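Local coordinates for HepC.19480.a.B1 (Helicobacter pylori, PDB 6MTZ), which is of unknown function but probably acts as a metal-dependent phosphoesterase of the DHH/DHHA1 family, at residues F132-H136 against Y137-E141. Numbering follows the deposited sequence.
Sequences FLKKH and YAILE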
ATOM      1  N   PHE A 132     -23.289   3.842  -0.283  1.00 29.57           N
ATOM      2  CA  PHE A 132     -23.217   5.045  -1.110  1.00 23.31           C
ATOM      3  C   PHE A 132     -23.070   4.698  -2.592  1.00 21.71           C
ATOM      4  O   PHE A 132     -23.758   5.270  -3.442  1.00 26.72           O
ATOM      5  CB  PHE A 132     -22.062   5.944  -0.650  1.00 22.54           C
ATOM      6  CG  PHE A 132     -21.793   7.096  -1.575  1.00 27.14           C
ATOM      7  CD1 PHE A 132     -22.566   8.258  -1.510  1.00 29.48           C
ATOM      8  CD2 PHE A 132     -20.765   7.035  -2.496  1.00 26.36           C
ATOM      9  CE1 PHE A 132     -22.308   9.329  -2.354  1.00 24.74           C
ATOM     10  CE2 PHE A 132     -20.508   8.104  -3.358  1.00 28.06           C
ATOM     11  CZ  PHE A 132     -21.279   9.237  -3.295  1.00 29.46           C
ATOM     12  N   LEU A 133     -22.156   3.783  -2.929  1.00 26.97           N
ATOM     13  CA  LEU A 133     -21.983   3.436  -4.339  1.00 27.10           C
ATOM     14  C   LEU A 133     -23.223   2.736  -4.886  1.00 25.15           C
ATOM     15  O   LEU A 133     -23.668   3.032  -6.002  1.00 26.57           O
ATOM     16  CB  LEU A 133     -20.730   2.561  -4.526  1.00 19.71           C
ATOM     17  CG  LEU A 133     -19.413   3.247  -4.150  1.00 22.25           C
ATOM     18  CD1 LEU A 133     -18.203   2.389  -4.539  1.00 30.38           C
ATOM     19  CD2 LEU A 133     -19.334   4.626  -4.808  1.00 20.44           C
ATOM     20  N   LYS A 134     -23.799   1.807  -4.116  1.00 24.29           N
ATOM     21  CA  LYS A 134     -24.961   1.067  -4.604  1.00 26.17           C
ATOM     22  C   LYS A 134     -26.133   2.000  -4.885  1.00 24.83           C
ATOM     23  O   LYS A 134     -26.877   1.798  -5.854  1.00 30.19           O
ATOM     24  CB  LYS A 134     -25.367  -0.010  -3.595  1.00 24.70           C
ATOM     25  CG  LYS A 134     -26.446  -0.967  -4.094  1.00 30.50           C
ATOM     26  CD  LYS A 134     -25.964  -1.884  -5.226  1.00 21.20           C
ATOM     27  CE  LYS A 134     -27.115  -2.792  -5.708  1.00 26.79           C
ATOM     28  NZ  LYS A 134     -26.717  -3.784  -6.779  1.00 21.86           N
ATOM     29  N   LYS A 135     -26.312   3.034  -4.054  1.00 25.85           N
ATOM     30  CA  LYS A 135     -27.419   3.960  -4.271  1.00 25.40           C
ATOM     31  C   LYS A 135     -27.272   4.733  -5.576  1.00 30.88           C
ATOM     32  O   LYS A 135     -28.284   5.114  -6.181  1.00 25.77           O
ATOM     33  CB  LYS A 135     -27.560   4.936  -3.093  1.00 29.91           C
ATOM     34  CG  LYS A 135     -28.126   4.296  -1.823  1.00 36.31           C
ATOM     35  CD  LYS A 135     -29.119   5.189  -1.112  1.00 55.07           C
ATOM     36  CE  LYS A 135     -28.564   5.792   0.151  1.00 60.26           C
ATOM     37  NZ  LYS A 135     -29.664   6.383   0.983  1.00 56.98           N
ATOM     38  N   HIS A 136     -26.037   4.944  -6.047  1.00 29.40           N
ATOM     39  CA  HIS A 136     -25.790   5.866  -7.152  1.00 31.62           C
ATOM     40  C   HIS A 136     -25.272   5.218  -8.428  1.00 35.60           C
ATOM     41  O   HIS A 136     -25.460   5.801  -9.498  1.00 33.81           O
ATOM     42  CB  HIS A 136     -24.812   6.973  -6.711  1.00 25.01           C
ATOM     43  CG  HIS A 136     -25.382   7.841  -5.633  1.00 36.77           C
ATOM     44  ND1 HIS A 136     -25.102   7.652  -4.297  1.00 38.06           N
ATOM     45  CD2 HIS A 136     -26.305   8.833  -5.686  1.00 43.40           C
ATOM     46  CE1 HIS A 136     -25.795   8.517  -3.575  1.00 48.13           C
ATOM     47  NE2 HIS A 136     -26.536   9.242  -4.395  1.00 45.44           N
ATOM     48  N   TYR A 137     -24.651   4.041  -8.359  1.00 25.92           N
ATOM     49  CA  TYR A 137     -24.028   3.431  -9.523  1.00 30.42           C
ATOM     50  C   TYR A 137     -24.418   1.960  -9.633  1.00 26.75           C
ATOM     51  O   TYR A 137     -24.572   1.264  -8.625  1.00 23.05           O
ATOM     52  CB  TYR A 137     -22.496   3.565  -9.435  1.00 25.69           C
ATOM     53  CG  TYR A 137     -22.058   4.998  -9.263  1.00 29.27           C
ATOM     54  CD1 TYR A 137     -22.058   5.885 -10.342  1.00 24.93           C
ATOM     55  CD2 TYR A 137     -21.664   5.475  -8.018  1.00 34.05           C
ATOM     56  CE1 TYR A 137     -21.664   7.221 -10.175  1.00 34.57           C
ATOM     57  CE2 TYR A 137     -21.267   6.799  -7.843  1.00 37.55           C
ATOM     58  CZ  TYR A 137     -21.271   7.663  -8.918  1.00 37.38           C
ATOM     59  OH  TYR A 137     -20.872   8.967  -8.728  1.00 46.95           O
ATOM     60  N   ALA A 138     -24.556   1.490 -10.870  1.00 23.55           N
ATOM     61  CA  ALA A 138     -24.766   0.070 -11.107  1.00 23.25           C
ATOM     62  C   ALA A 138     -23.483  -0.717 -10.840  1.00 25.95           C
ATOM     63  O   ALA A 138     -22.400  -0.326 -11.274  1.00 34.61           O
ATOM     64  CB  ALA A 138     -25.228  -0.162 -12.551  1.00 24.30           C
ATOM     65  N   ILE A 139     -23.603  -1.838 -10.125  1.00 27.33           N
ATOM     66  CA  ILE A 139     -22.462  -2.737  -9.979  1.00 26.06           C
ATOM     67  C   ILE A 139     -22.119  -3.336 -11.343  1.00 23.63           C
ATOM     68  O   ILE A 139     -23.008  -3.660 -12.140  1.00 27.34           O
ATOM     69  CB  ILE A 139     -22.754  -3.834  -8.938  1.00 27.56           C
ATOM     70  CG1 ILE A 139     -21.487  -4.662  -8.686  1.00 22.73           C
ATOM     71  CG2 ILE A 139     -23.940  -4.729  -9.369  1.00 21.88           C
ATOM     72  CD1 ILE A 139     -21.553  -5.501  -7.441  1.00 25.66           C
ATOM     73  N   LEU A 140     -20.826  -3.434 -11.648  1.00 25.25           N
ATOM     74  CA  LEU A 140     -20.429  -3.865 -12.992  1.00 26.53           C
ATOM     75  C   LEU A 140     -20.938  -5.271 -13.294  1.00 25.02           C
ATOM     76  O   LEU A 140     -21.475  -5.522 -14.378  1.00 28.57           O
ATOM     77  CB  LEU A 140     -18.905  -3.789 -13.139  1.00 29.69           C
ATOM     78  CG  LEU A 140     -18.337  -2.377 -12.954  1.00 32.56           C
ATOM     79  CD1 LEU A 140     -16.821  -2.388 -12.901  1.00 35.48           C
ATOM     80  CD2 LEU A 140     -18.830  -1.508 -14.088  1.00 38.56           C
ATOM     81  N   GLU A 141     -20.827  -6.185 -12.334  1.00 23.91           N
ATOM     82  CA  GLU A 141     -21.280  -7.568 -12.512  1.00 33.18           C
ATOM     83  C   GLU A 141     -22.334  -7.889 -11.468  1.00 26.71           C
ATOM     84  O   GLU A 141     -21.993  -8.211 -10.312  1.00 26.44           O
ATOM     85  CB  GLU A 141     -20.118  -8.564 -12.417  1.00 35.04           C
ATOM     86  CG  GLU A 141     -20.606 -10.023 -12.518  1.00 48.28           C
ATOM     87  CD  GLU A 141     -21.410 -10.293 -13.790  1.00 55.76           C
ATOM     88  OE1 GLU A 141     -20.775 -10.292 -14.867  1.00 69.12           O
ATOM     89  OE2 GLU A 141     -22.658 -10.499 -13.721  1.00 38.08           O
TER
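Tyr-137 closes the C-terminal turn of helix 125-136 by giving its backbone N-H to Leu-133 O, with N and O 2.7 Å apart. Leu-133 O also accepts from His-136 N at 3.0 Å, so two consecutive amides grip one oxygen as the helix ends. Tyr-137 is the first residue to leave helical backbone angles.

The phenol ring folds back over this turn. Its CG lies anti to the carbonyl carbon (chi1 -55°), which brings one face over the β-carbon of His-136: CB is 4.0 Å from the ring centroid and 25° off the normal, a CH-pi contact displaced toward the rim. Leu-133 adds apolar contact, its CD2 meeting Tyr-137 CD2 at 4.1 Å. Farther along, the bent chain of Lys-134 runs out to the loop, where NZ approaches Ile-139 CG2 at 3.9 Å; the partner is a methyl, so this is van der Waals packing.

The His-136 side chain is tied back to the preceding turn of its own helix. Its ND1 donates to Phe-132 O at 2.9 Å (N-H...O 160°), with the acceptor close to the imidazole plane, while ND1 sits 3.7 Å above the plane of the Phe-132 ring, offset toward the rim. Beyond, Phe-32 meets the Tyr-137 ring edge-to-face, and Phe-31 packs on Leu-133, Tyr-137 and Ile-139; Ile-139 also touches Leu-148 of helix 145-159.

The contact thus joins the helix terminus to the loop leading into helix 145-159. Chemically, the direction of the His-136 bond implies a hydrogen on ND1. Both acceptors are backbone carbonyls: Phe-132 O, which His-136 N reaches only weakly at 3.5 Å, takes its firmer bond from the imidazole of the same residue, whereas Leu-133 O is held by Tyr-137 N, with His-136 N as a second donor.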